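Local coordinates for CglIIR protein (Corynebacterium glutamicum, PDB 6F1S) that forms the H subunit of the restriction endonuclease CglI, probably its helicase-like NTP-hydrolysing motor of the DEAD-Z1 type, represented here by the C-terminal domain, at residues I52-I57 / L90-V95; M94-N99 / L127-I132; E133-A138 / P145-D150. All coordinates share one frame; numbering follows the deposited sequence.

Contact 1. Residues I52-I57 / L90-V95; sequences IGMRAI and LTARMV
The flat groups meeting between Ile-52 and Ala-92 are peptide units rather than rings. Ile-52 N donates to Ala-92 O at 2.8 Å and Ala-92 N returns a bond to Ile-52 O at 3.0 Å, making one antiparallel hydrogen-bonded pair; each donor is slightly tilted from the carbonyl plane it meets. Thr-91 CB and Ala-92 CB also lie close to Ile-52 O. Beyond this pair the chain leaves the sheet: Gly-53 is the N-cap of helix 54-61, and Gly-53 O receives Ile-57 N. A water then carries the link onward, accepting from Met-54 N at 2.6 Å and donating to Leu-90 O.

The apolar part gathers around the Ala-92 methyl. Ile-57 CG1 rests on Ala-92 CB at 3.7 Å, while Met-54, modelled as selenomethionine, bends at chi2 (-56°) and brings SE to the same CB at 4.1 Å. That bend also delivers Met-54 CE to Leu-90 CG at 4.0 Å. Farther along, Met-94, likewise selenomethionine, curls at chi3 (78°), setting CE 4.0 Å from Ile-52 CD1.

The pair joins edge strand 49-52 to strand 92-100. Phe-83 and Leu-80 of helix 73-86 pack against Met-54 and Ile-57, Tyr-42 of helix 32-46 adjoins Ile-52 and Met-94, and Leu-127 of strand 126-132 packs on Ile-57 and Met-94.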
ATOM      1  N   ILE A  52     -11.003   7.830  -1.633  1.00 25.00           N
ATOM      2  CA  ILE A  52     -10.128   8.964  -1.381  1.00 24.22           C
ATOM      3  C   ILE A  52      -9.688   9.577  -2.710  1.00 24.36           C
ATOM      4  O   ILE A  52      -9.504   8.866  -3.698  1.00 25.76           O
ATOM      5  CB  ILE A  52      -8.909   8.531  -0.536  1.00 22.08           C
ATOM      6  CG1 ILE A  52      -8.055   9.734  -0.134  1.00 22.95           C
ATOM      7  CG2 ILE A  52      -8.095   7.479  -1.271  1.00 21.46           C
ATOM      8  CD1 ILE A  52      -6.868   9.376   0.735  1.00 23.57           C
ATOM      9  N   GLY A  53      -9.553  10.900  -2.737  1.00 23.57           N
ATOM     10  CA  GLY A  53      -9.186  11.617  -3.947  1.00 24.06           C
ATOM     11  C   GLY A  53      -7.780  11.312  -4.434  1.00 25.94           C
ATOM     12  O   GLY A  53      -6.883  11.041  -3.637  1.00 26.22           O
HETATM   13  N   MSE A  54      -7.594  11.378  -5.749  1.00 27.57           N
HETATM   14  CA  MSE A  54      -6.333  11.021  -6.403  1.00 29.10           C
HETATM   15  C   MSE A  54      -5.115  11.731  -5.839  1.00 31.14           C
HETATM   16  O   MSE A  54      -4.095  11.104  -5.570  1.00 31.94           O
HETATM   17  CB  MSE A  54      -6.420  11.312  -7.902  1.00 32.90           C
HETATM   18  CG  MSE A  54      -7.426  10.450  -8.630  1.00 37.17           C
HETATM   19 SE   MSE A  54      -7.068   8.554  -8.354  1.00 69.40          SE
HETATM   20  CE  MSE A  54      -8.439   7.826  -9.531  1.00 44.25           C
ATOM     21  N   ARG A  55      -5.220  13.043  -5.671  1.00 31.70           N
ATOM     22  CA  ARG A  55      -4.114  13.832  -5.156  1.00 31.11           C
ATOM     23  C   ARG A  55      -3.693  13.389  -3.752  1.00 29.24           C
ATOM     24  O   ARG A  55      -2.511  13.458  -3.394  1.00 27.90           O
ATOM     25  CB  ARG A  55      -4.483  15.314  -5.154  1.00 34.50           C
ATOM     26  CG  ARG A  55      -3.392  16.204  -4.617  1.00 38.98           C
ATOM     27  CD  ARG A  55      -3.829  17.650  -4.551  1.00 42.67           C
ATOM     28  NE  ARG A  55      -2.818  18.477  -3.901  1.00 45.44           N
ATOM     29  CZ  ARG A  55      -2.942  19.783  -3.698  1.00 48.24           C
ATOM     30  NH1 ARG A  55      -4.037  20.417  -4.098  1.00 49.39           N
ATOM     31  NH2 ARG A  55      -1.971  20.452  -3.095  1.00 50.02           N
ATOM     32  N   ALA A  56      -4.655  12.925  -2.961  1.00 27.40           N
ATOM     33  CA  ALA A  56      -4.365  12.515  -1.591  1.00 26.08           C
ATOM     34  C   ALA A  56      -3.644  11.173  -1.582  1.00 25.70           C
ATOM     35  O   ALA A  56      -2.734  10.952  -0.783  1.00 26.78           O
ATOM     36  CB  ALA A  56      -5.641  12.443  -0.772  1.00 25.36           C
ATOM     37  N   ILE A  57      -4.066  10.284  -2.474  1.00 24.34           N
ATOM     38  CA  ILE A  57      -3.369   9.030  -2.726  1.00 25.99           C
ATOM     39  C   ILE A  57      -1.913   9.271  -3.113  1.00 27.34           C
ATOM     40  O   ILE A  57      -1.003   8.660  -2.543  1.00 26.83           O
ATOM     41  CB  ILE A  57      -4.054   8.224  -3.850  1.00 27.45           C
ATOM     42  CG1 ILE A  57      -5.270   7.483  -3.312  1.00 27.76           C
ATOM     43  CG2 ILE A  57      -3.095   7.216  -4.446  1.00 28.24           C
ATOM     44  CD1 ILE A  57      -4.919   6.277  -2.469  1.00 27.52           C
ATOM     45  N   LEU A  90     -13.707  10.216 -10.758  1.00 43.62           N
ATOM     46  CA  LEU A  90     -13.217   8.917 -10.306  1.00 40.06           C
ATOM     47  C   LEU A  90     -12.340   9.042  -9.060  1.00 36.63           C
ATOM     48  O   LEU A  90     -11.438   9.880  -8.997  1.00 35.25           O
ATOM     49  CB  LEU A  90     -12.443   8.213 -11.418  1.00 41.14           C
ATOM     50  CG  LEU A  90     -11.969   6.802 -11.063  1.00 41.18           C
ATOM     51  CD1 LEU A  90     -13.159   5.918 -10.701  1.00 40.23           C
ATOM     52  CD2 LEU A  90     -11.164   6.194 -12.203  1.00 40.85           C
ATOM     53  N   THR A  91     -12.624   8.208  -8.065  1.00 33.57           N
ATOM     54  CA  THR A  91     -11.844   8.198  -6.838  1.00 31.20           C
ATOM     55  C   THR A  91     -11.130   6.859  -6.670  1.00 29.29           C
ATOM     56  O   THR A  91     -11.519   5.852  -7.265  1.00 28.48           O
ATOM     57  CB  THR A  91     -12.725   8.469  -5.592  1.00 37.69           C
ATOM     58  OG1 THR A  91     -13.777   7.499  -5.518  1.00 37.36           O
ATOM     59  CG2 THR A  91     -13.333   9.862  -5.654  1.00 38.20           C
ATOM     60  N   ALA A  92     -10.078   6.860  -5.862  1.00 26.09           N
ATOM     61  CA  ALA A  92      -9.386   5.630  -5.524  1.00 25.47           C
ATOM     62  C   ALA A  92      -9.994   5.028  -4.269  1.00 23.95           C
ATOM     63  O   ALA A  92     -10.561   5.737  -3.437  1.00 23.67           O
ATOM     64  CB  ALA A  92      -7.894   5.882  -5.331  1.00 24.27           C
ATOM     65  N   ARG A  93      -9.887   3.710  -4.153  1.00 22.63           N
ATOM     66  CA  ARG A  93     -10.290   3.007  -2.945  1.00 20.47           C
ATOM     67  C   ARG A  93      -9.048   2.698  -2.114  1.00 18.95           C
ATOM     68  O   ARG A  93      -8.027   2.251  -2.644  1.00 18.53           O
ATOM     69  CB  ARG A  93     -11.052   1.727  -3.295  1.00 20.87           C
ATOM     70  CG  ARG A  93     -11.623   0.976  -2.102  1.00 20.53           C
ATOM     71  CD  ARG A  93     -12.424  -0.223  -2.573  1.00 20.52           C
ATOM     72  NE  ARG A  93     -12.972  -1.009  -1.472  1.00 20.04           N
ATOM     73  CZ  ARG A  93     -13.548  -2.199  -1.617  1.00 20.69           C
ATOM     74  NH1 ARG A  93     -13.651  -2.751  -2.822  1.00 20.28           N
ATOM     75  NH2 ARG A  93     -14.018  -2.842  -0.555  1.00 19.83           N
HETATM   76  N   MSE A  94      -9.126   2.960  -0.815  1.00 17.96           N
HETATM   77  CA  MSE A  94      -7.991   2.714   0.064  1.00 16.48           C
HETATM   78  C   MSE A  94      -8.389   1.861   1.263  1.00 14.77           C
HETATM   79  O   MSE A  94      -9.356   2.162   1.973  1.00 13.21           O
HETATM   80  CB  MSE A  94      -7.363   4.028   0.541  1.00 15.09           C
HETATM   81  CG  MSE A  94      -6.096   3.806   1.360  1.00 14.35           C
HETATM   82 SE   MSE A  94      -4.997   5.404   1.647  1.00 36.63          SE
HETATM   83  CE  MSE A  94      -6.037   6.251   3.063  1.00  8.59           C
ATOM     84  N   VAL A  95      -7.628   0.790   1.469  1.00 12.79           N
ATOM     85  CA  VAL A  95      -7.857  -0.129   2.568  1.00 12.24           C
ATOM     86  C   VAL A  95      -6.641  -0.128   3.492  1.00 12.20           C
ATOM     87  O   VAL A  95      -5.514  -0.357   3.051  1.00 13.20           O
ATOM     88  CB  VAL A  95      -8.148  -1.560   2.056  1.00 12.83           C
ATOM     89  CG1 VAL A  95      -8.296  -2.536   3.210  1.00 10.46           C
ATOM     90  CG2 VAL A  95      -9.400  -1.562   1.179  1.00 12.05           C
TER
HETATM   91  O   HOH W   1      -9.827  11.876  -7.069  1.00 40.84           O

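Contact 2. Residues M94-N99 / L127-I132; sequences MVLRTN and LILYRI
Arg-97 CG packs against Tyr-130 in this parallel strand pair, 3.4 Å from Tyr-130 CE1. Arg-97 sets CG opposite its carbonyl carbon (chi1 -52°) and then bends at chi2 (-72°), which lays CB and CG against the ring and folds the guanidinium back over Val-95, whose CG1 lies over one face, toward the rim. Guanidinium and phenol planes are 65° apart. Asp-114 and Glu-48 form salt bridges with the guanidinium, and Tyr-130 OH bonds to Ser-111 N.

On the other face, Leu-96 and Leu-129 run alongside each other, with Leu-96 CD2 3.6 Å from Leu-129 CD1. Met-94 SE approaches Leu-127 CD2 at 3.9 Å. Arg-131 stretches from CG to NE past Thr-98, CD being 3.9 Å from Thr-98 CG2; a water in the guanidinium plane links NH1 to Asn-99 N, and Asp-36 takes NE.

Four backbone bonds, from Val-95 N to Leu-127 O through Arg-131 N to Arg-97 O, zip the strands together. They are the two strands of a beta-alpha-beta unit crossing through helix 112-120. Helices 32-46 and 54-61 pack on the Met-94 and Leu-96 face, and strand 152-158 flanks 126-132.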
HETATM    1  N   MSE A  94      -9.126   2.960  -0.815  1.00 17.96           N
HETATM    2  CA  MSE A  94      -7.991   2.714   0.064  1.00 16.48           C
HETATM    3  C   MSE A  94      -8.389   1.861   1.263  1.00 14.77           C
HETATM    4  O   MSE A  94      -9.356   2.162   1.973  1.00 13.21           O
HETATM    5  CB  MSE A  94      -7.363   4.028   0.541  1.00 15.09           C
HETATM    6  CG  MSE A  94      -6.096   3.806   1.360  1.00 14.35           C
HETATM    7 SE   MSE A  94      -4.997   5.404   1.647  1.00 36.63          SE
HETATM    8  CE  MSE A  94      -6.037   6.251   3.063  1.00  8.59           C
ATOM      9  N   VAL A  95      -7.628   0.790   1.469  1.00 12.79           N
ATOM     10  CA  VAL A  95      -7.857  -0.129   2.568  1.00 12.24           C
ATOM     11  C   VAL A  95      -6.641  -0.128   3.492  1.00 12.20           C
ATOM     12  O   VAL A  95      -5.514  -0.357   3.051  1.00 13.20           O
ATOM     13  CB  VAL A  95      -8.148  -1.560   2.056  1.00 12.83           C
ATOM     14  CG1 VAL A  95      -8.296  -2.536   3.210  1.00 10.46           C
ATOM     15  CG2 VAL A  95      -9.400  -1.562   1.179  1.00 12.05           C
ATOM     16  N   LEU A  96      -6.880   0.161   4.767  1.00 12.96           N
ATOM     17  CA  LEU A  96      -5.833   0.196   5.779  1.00 13.43           C
ATOM     18  C   LEU A  96      -6.045  -0.934   6.770  1.00 15.42           C
ATOM     19  O   LEU A  96      -7.085  -0.993   7.424  1.00 14.87           O
ATOM     20  CB  LEU A  96      -5.824   1.534   6.528  1.00 13.20           C
ATOM     21  CG  LEU A  96      -5.774   2.838   5.731  1.00 13.55           C
ATOM     22  CD1 LEU A  96      -5.823   4.045   6.671  1.00 13.64           C
ATOM     23  CD2 LEU A  96      -4.540   2.893   4.852  1.00 12.42           C
ATOM     24  N   ARG A  97      -5.068  -1.830   6.875  1.00 15.62           N
ATOM     25  CA  ARG A  97      -5.115  -2.914   7.855  1.00 14.66           C
ATOM     26  C   ARG A  97      -3.978  -2.769   8.853  1.00 16.08           C
ATOM     27  O   ARG A  97      -2.832  -2.514   8.472  1.00 17.28           O
ATOM     28  CB  ARG A  97      -5.015  -4.283   7.175  1.00 15.02           C
ATOM     29  CG  ARG A  97      -5.991  -4.512   6.048  1.00 15.46           C
ATOM     30  CD  ARG A  97      -7.404  -4.697   6.544  1.00 13.58           C
ATOM     31  NE  ARG A  97      -8.261  -5.118   5.446  1.00 14.34           N
ATOM     32  CZ  ARG A  97      -9.563  -4.885   5.381  1.00 15.95           C
ATOM     33  NH1 ARG A  97     -10.169  -4.223   6.358  1.00 20.29           N
ATOM     34  NH2 ARG A  97     -10.257  -5.301   4.333  1.00 13.21           N
ATOM     35  N   THR A  98      -4.286  -2.951  10.129  1.00 14.16           N
ATOM     36  CA  THR A  98      -3.251  -2.913  11.148  1.00 13.44           C
ATOM     37  C   THR A  98      -3.120  -4.273  11.834  1.00 14.22           C
ATOM     38  O   THR A  98      -3.894  -5.195  11.557  1.00 13.26           O
ATOM     39  CB  THR A  98      -3.539  -1.813  12.178  1.00 12.99           C
ATOM     40  OG1 THR A  98      -4.789  -2.079  12.824  1.00 13.86           O
ATOM     41  CG2 THR A  98      -3.601  -0.455  11.485  1.00 11.43           C
ATOM     42  N   ASN A  99      -2.128  -4.387  12.714  1.00 14.59           N
ATOM     43  CA  ASN A  99      -1.834  -5.630  13.429  1.00 15.02           C
ATOM     44  C   ASN A  99      -1.598  -6.787  12.449  1.00 16.24           C
ATOM     45  O   ASN A  99      -1.941  -7.931  12.719  1.00 15.20           O
ATOM     46  CB  ASN A  99      -2.962  -5.965  14.416  1.00 14.59           C
ATOM     47  CG  ASN A  99      -2.659  -7.193  15.267  1.00 17.02           C
ATOM     48  OD1 ASN A  99      -1.524  -7.395  15.707  1.00 16.73           O
ATOM     49  ND2 ASN A  99      -3.671  -8.039  15.469  1.00 14.82           N
ATOM     50  N   LEU A 127      -5.656   0.914  -3.451  1.00 14.75           N
ATOM     51  CA  LEU A 127      -4.456   0.897  -2.615  1.00 12.43           C
ATOM     52  C   LEU A 127      -4.752   0.203  -1.290  1.00 13.44           C
ATOM     53  O   LEU A 127      -5.617   0.634  -0.525  1.00 14.11           O
ATOM     54  CB  LEU A 127      -3.934   2.317  -2.358  1.00 12.23           C
ATOM     55  CG  LEU A 127      -2.762   2.474  -1.371  1.00 13.66           C
ATOM     56  CD1 LEU A 127      -1.474   1.875  -1.925  1.00 11.83           C
ATOM     57  CD2 LEU A 127      -2.540   3.934  -0.958  1.00  8.87           C
ATOM     58  N   ILE A 128      -4.041  -0.886  -1.031  1.00 13.42           N
ATOM     59  CA  ILE A 128      -4.153  -1.585   0.240  1.00 13.17           C
ATOM     60  C   ILE A 128      -2.865  -1.384   1.030  1.00 13.99           C
ATOM     61  O   ILE A 128      -1.780  -1.684   0.536  1.00 14.63           O
ATOM     62  CB  ILE A 128      -4.421  -3.094   0.039  1.00 13.09           C
ATOM     63  CG1 ILE A 128      -5.687  -3.307  -0.801  1.00 12.46           C
ATOM     64  CG2 ILE A 128      -4.524  -3.802   1.375  1.00  8.31           C
ATOM     65  CD1 ILE A 128      -6.049  -4.781  -1.022  1.00 12.98           C
ATOM     66  N   LEU A 129      -2.983  -0.864   2.247  1.00 13.00           N
ATOM     67  CA  LEU A 129      -1.815  -0.653   3.096  1.00 13.89           C
ATOM     68  C   LEU A 129      -1.855  -1.571   4.320  1.00 14.07           C
ATOM     69  O   LEU A 129      -2.833  -1.591   5.066  1.00 13.21           O
ATOM     70  CB  LEU A 129      -1.717   0.817   3.523  1.00 13.99           C
ATOM     71  CG  LEU A 129      -1.294   1.793   2.416  1.00 13.65           C
ATOM     72  CD1 LEU A 129      -1.569   3.251   2.786  1.00 14.05           C
ATOM     73  CD2 LEU A 129       0.165   1.612   2.074  1.00 13.14           C
ATOM     74  N   TYR A 130      -0.789  -2.344   4.499  1.00 13.82           N
ATOM     75  CA  TYR A 130      -0.664  -3.250   5.636  1.00 14.49           C
ATOM     76  C   TYR A 130       0.345  -2.712   6.640  1.00 15.36           C
ATOM     77  O   TYR A 130       1.502  -2.464   6.288  1.00 15.63           O
ATOM     78  CB  TYR A 130      -0.233  -4.649   5.185  1.00 14.40           C
ATOM     79  CG  TYR A 130      -1.361  -5.610   4.871  1.00 15.36           C
ATOM     80  CD1 TYR A 130      -2.574  -5.153   4.386  1.00 15.90           C
ATOM     81  CD2 TYR A 130      -1.203  -6.981   5.058  1.00 15.39           C
ATOM     82  CE1 TYR A 130      -3.603  -6.030   4.089  1.00 15.74           C
ATOM     83  CE2 TYR A 130      -2.228  -7.862   4.771  1.00 15.60           C
ATOM     84  CZ  TYR A 130      -3.427  -7.379   4.288  1.00 16.18           C
ATOM     85  OH  TYR A 130      -4.463  -8.237   3.994  1.00 15.50           O
ATOM     86  N   ARG A 131      -0.091  -2.536   7.885  1.00 14.78           N
ATOM     87  CA  ARG A 131       0.804  -2.090   8.948  1.00 14.28           C
ATOM     88  C   ARG A 131       1.360  -3.294   9.694  1.00 13.73           C
ATOM     89  O   ARG A 131       0.616  -4.058  10.295  1.00 11.41           O
ATOM     90  CB  ARG A 131       0.083  -1.147   9.917  1.00 14.96           C
ATOM     91  CG  ARG A 131       1.001  -0.380  10.871  1.00 14.47           C
ATOM     92  CD  ARG A 131       0.189   0.405  11.895  1.00 15.28           C
ATOM     93  NE  ARG A 131       1.018   1.277  12.721  1.00 15.78           N
ATOM     94  CZ  ARG A 131       1.617   0.893  13.843  1.00 17.19           C
ATOM     95  NH1 ARG A 131       1.485  -0.357  14.272  1.00 15.81           N
ATOM     96  NH2 ARG A 131       2.351   1.755  14.535  1.00 17.55           N
ATOM     97  N   ILE A 132       2.675  -3.460   9.643  1.00 17.42           N
ATOM     98  CA  ILE A 132       3.331  -4.596  10.281  1.00 18.19           C
ATOM     99  C   ILE A 132       4.286  -4.125  11.363  1.00 20.53           C
ATOM    100  O   ILE A 132       5.178  -3.317  11.103  1.00 19.48           O
ATOM    101  CB  ILE A 132       4.104  -5.446   9.261  1.00 16.34           C
ATOM    102  CG1 ILE A 132       3.155  -5.972   8.189  1.00 14.70           C
ATOM    103  CG2 ILE A 132       4.829  -6.595   9.957  1.00 15.44           C
ATOM    104  CD1 ILE A 132       3.852  -6.675   7.049  1.00 15.46           C
TER
HETATM  105  O   HOH W   2       0.360  -2.618  13.401  1.00 15.09           O

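Contact 3. Residues E133-A138 / P145-D150; sequences EGVNDA and PTWSSD
Asn-136 grips the backbone of Trp-147 with its side-chain amide. Its OD1 accepts Trp-147 N at 3.0 Å, the donor tilted 32° from the amide plane, while its ND2 makes a weak bond to Trp-147 O at the same length. With chi1 at -83°, CG turns opposite the carbonyl carbon and the amide reaches across to the loop, where Thr-146 CB lies 3.5 Å from OD1. Asp-150 OD1 accepts Gly-134 N at 2.9 Å, on the syn side but 33° out of the carboxylate plane. Together these bonds hold the two ends of the connection between strands 126-132 and 152-158 against each other.

A second layer is water. One accepts from Val-135 N at 2.7 Å and another from Asp-137 N, and each reaches back weakly to the Asp-150 carboxylate. Farther out, Trp-147 is anchored by NE1 on Val-102 O and by its ring against Ile-152 and Val-154, and Glu-133 is held in a salt bridge by Arg-131.

The carboxylate of Asp-150 thus lies near the N-terminus of helix 136-141, with Val-135 as N-cap. The helix dipole and donated amide protons would favour its negative charge, probably offsetting the nearby carboxylates of Glu-133 and Asp-137.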
ATOM      1  N   GLU A 133       4.094  -4.644  12.572  1.00 24.42           N
ATOM      2  CA  GLU A 133       4.886  -4.239  13.727  1.00 27.42           C
ATOM      3  C   GLU A 133       5.243  -5.445  14.594  1.00 26.20           C
ATOM      4  O   GLU A 133       4.447  -6.366  14.738  1.00 24.98           O
ATOM      5  CB  GLU A 133       4.119  -3.202  14.548  1.00 32.09           C
ATOM      6  CG  GLU A 133       4.889  -2.609  15.708  1.00 38.73           C
ATOM      7  CD  GLU A 133       3.976  -2.012  16.764  1.00 44.70           C
ATOM      8  OE1 GLU A 133       3.285  -1.015  16.473  1.00 43.76           O
ATOM      9  OE2 GLU A 133       3.945  -2.551  17.888  1.00 51.85           O
ATOM     10  N   GLY A 134       6.445  -5.436  15.164  1.00 26.69           N
ATOM     11  CA  GLY A 134       6.858  -6.457  16.113  1.00 24.73           C
ATOM     12  C   GLY A 134       7.199  -7.790  15.478  1.00 23.66           C
ATOM     13  O   GLY A 134       6.914  -8.846  16.038  1.00 24.59           O
ATOM     14  N   VAL A 135       7.828  -7.733  14.310  1.00 24.00           N
ATOM     15  CA  VAL A 135       8.155  -8.915  13.524  1.00 24.04           C
ATOM     16  C   VAL A 135       9.666  -8.985  13.274  1.00 26.85           C
ATOM     17  O   VAL A 135      10.255 -10.071  13.205  1.00 26.44           O
ATOM     18  CB  VAL A 135       7.374  -8.898  12.181  1.00 24.81           C
ATOM     19  CG1 VAL A 135       8.140  -9.578  11.071  1.00 25.33           C
ATOM     20  CG2 VAL A 135       5.998  -9.521  12.357  1.00 24.51           C
ATOM     21  N   ASN A 136      10.285  -7.814  13.170  1.00 30.12           N
ATOM     22  CA  ASN A 136      11.698  -7.699  12.813  1.00 34.67           C
ATOM     23  C   ASN A 136      12.651  -8.370  13.798  1.00 39.13           C
ATOM     24  O   ASN A 136      13.577  -9.067  13.384  1.00 39.64           O
ATOM     25  CB  ASN A 136      12.078  -6.222  12.662  1.00 34.38           C
ATOM     26  CG  ASN A 136      11.722  -5.666  11.297  1.00 34.52           C
ATOM     27  OD1 ASN A 136      11.118  -6.353  10.473  1.00 33.58           O
ATOM     28  ND2 ASN A 136      12.098  -4.417  11.049  1.00 35.45           N
ATOM     29  N   ASP A 137      12.426  -8.161  15.093  1.00 41.97           N
ATOM     30  CA  ASP A 137      13.328  -8.679  16.123  1.00 44.21           C
ATOM     31  C   ASP A 137      13.473 -10.194  16.071  1.00 41.52           C
ATOM     32  O   ASP A 137      14.584 -10.706  16.078  1.00 42.01           O
ATOM     33  CB  ASP A 137      12.858  -8.258  17.513  1.00 49.02           C
ATOM     34  CG  ASP A 137      13.126  -6.796  17.797  1.00 54.80           C
ATOM     35  OD1 ASP A 137      14.078  -6.242  17.208  1.00 54.72           O
ATOM     36  OD2 ASP A 137      12.385  -6.197  18.606  1.00 59.79           O
ATOM     37  N   ALA A 138      12.356 -10.910  16.013  1.00 39.61           N
ATOM     38  CA  ALA A 138      12.406 -12.367  15.954  1.00 37.85           C
ATOM     39  C   ALA A 138      13.171 -12.838  14.719  1.00 36.62           C
ATOM     40  O   ALA A 138      14.005 -13.738  14.801  1.00 36.44           O
ATOM     41  CB  ALA A 138      11.001 -12.950  15.964  1.00 36.14           C
ATOM     42  N   PRO A 145      15.293 -12.287   6.809  1.00 35.16           N
ATOM     43  CA  PRO A 145      14.973 -10.962   6.256  1.00 31.85           C
ATOM     44  C   PRO A 145      13.994 -10.149   7.108  1.00 27.99           C
ATOM     45  O   PRO A 145      13.050 -10.695   7.681  1.00 26.33           O
ATOM     46  CB  PRO A 145      14.353 -11.296   4.897  1.00 31.98           C
ATOM     47  CG  PRO A 145      14.949 -12.591   4.525  1.00 33.08           C
ATOM     48  CD  PRO A 145      15.085 -13.351   5.810  1.00 34.66           C
ATOM     49  N   THR A 146      14.241  -8.845   7.184  1.00 26.17           N
ATOM     50  CA  THR A 146      13.437  -7.936   7.985  1.00 25.03           C
ATOM     51  C   THR A 146      12.918  -6.784   7.127  1.00 25.09           C
ATOM     52  O   THR A 146      13.501  -6.470   6.092  1.00 27.22           O
ATOM     53  CB  THR A 146      14.253  -7.361   9.158  1.00 24.52           C
ATOM     54  OG1 THR A 146      15.466  -6.789   8.655  1.00 24.63           O
ATOM     55  CG2 THR A 146      14.595  -8.453  10.156  1.00 24.02           C
ATOM     56  N   TRP A 147      11.825  -6.159   7.554  1.00 24.18           N
ATOM     57  CA  TRP A 147      11.339  -4.960   6.887  1.00 23.57           C
ATOM     58  C   TRP A 147      12.278  -3.807   7.233  1.00 24.32           C
ATOM     59  O   TRP A 147      13.002  -3.880   8.219  1.00 25.22           O
ATOM     60  CB  TRP A 147       9.898  -4.642   7.296  1.00 21.01           C
ATOM     61  CG  TRP A 147       8.919  -5.755   7.008  1.00 20.97           C
ATOM     62  CD1 TRP A 147       8.477  -6.702   7.886  1.00 20.01           C
ATOM     63  CD2 TRP A 147       8.265  -6.036   5.758  1.00 19.27           C
ATOM     64  NE1 TRP A 147       7.591  -7.552   7.265  1.00 18.23           N
ATOM     65  CE2 TRP A 147       7.442  -7.163   5.957  1.00 18.19           C
ATOM     66  CE3 TRP A 147       8.292  -5.440   4.490  1.00 18.69           C
ATOM     67  CZ2 TRP A 147       6.655  -7.708   4.941  1.00 18.86           C
ATOM     68  CZ3 TRP A 147       7.511  -5.985   3.480  1.00 18.92           C
ATOM     69  CH2 TRP A 147       6.702  -7.105   3.713  1.00 18.20           C
ATOM     70  N   SER A 148      12.264  -2.749   6.429  1.00 24.66           N
ATOM     71  CA  SER A 148      13.228  -1.663   6.581  1.00 26.23           C
ATOM     72  C   SER A 148      12.990  -0.854   7.850  1.00 27.73           C
ATOM     73  O   SER A 148      13.859  -0.104   8.282  1.00 29.08           O
ATOM     74  CB  SER A 148      13.199  -0.738   5.361  1.00 26.05           C
ATOM     75  OG  SER A 148      11.925  -0.134   5.203  1.00 26.78           O
ATOM     76  N   SER A 149      11.812  -1.004   8.445  1.00 27.97           N
ATOM     77  CA  SER A 149      11.513  -0.317   9.693  1.00 28.14           C
ATOM     78  C   SER A 149      10.444  -1.037  10.500  1.00 29.65           C
ATOM     79  O   SER A 149       9.692  -1.863   9.980  1.00 30.69           O
ATOM     80  CB  SER A 149      11.075   1.127   9.429  1.00 28.10           C
ATOM     81  OG  SER A 149       9.828   1.175   8.762  1.00 27.48           O
ATOM     82  N   ASP A 150      10.403  -0.714  11.787  1.00 31.22           N
ATOM     83  CA  ASP A 150       9.392  -1.214  12.694  1.00 30.78           C
ATOM     84  C   ASP A 150       8.806  -0.016  13.435  1.00 30.25           C
ATOM     85  O   ASP A 150       9.499   0.626  14.220  1.00 30.13           O
ATOM     86  CB  ASP A 150       9.988  -2.236  13.671  1.00 32.15           C
ATOM     87  CG  ASP A 150       8.945  -2.839  14.602  1.00 33.28           C
ATOM     88  OD1 ASP A 150       7.788  -3.007  14.178  1.00 33.83           O
ATOM     89  OD2 ASP A 150       9.275  -3.145  15.763  1.00 35.39           O
TER
HETATM   90  O   HOH W   3       8.490  -5.643  12.720  1.00 21.69           O
HETATM   91  O   HOH W   4      10.455  -6.417  15.977  1.00 33.16           O

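How the contacts relate
Contacts 1 and 2 are buried and consecutive along strand 92-100, sharing Met-94 and Val-95; contact 3 is a surface contact on the far side of the chain's centre from contact 1. Contact 1 pairs this strand antiparallel with 49-52 and contact 2 pairs it parallel with 126-132, so together they set three neighbouring strands of the mixed sheet. They touch where Ile-57 CD1 packs on Leu-127 CD2. Contact 3 takes up the chain as strand 126-132 ends, and meets contact 2 through Ile-132 against the Trp-147 ring. Contact 1 has one antiparallel pair and contact 2 a four-bond parallel ladder, each with apolar packing, whereas side-chain amide, carboxylate and water bonds carry the third.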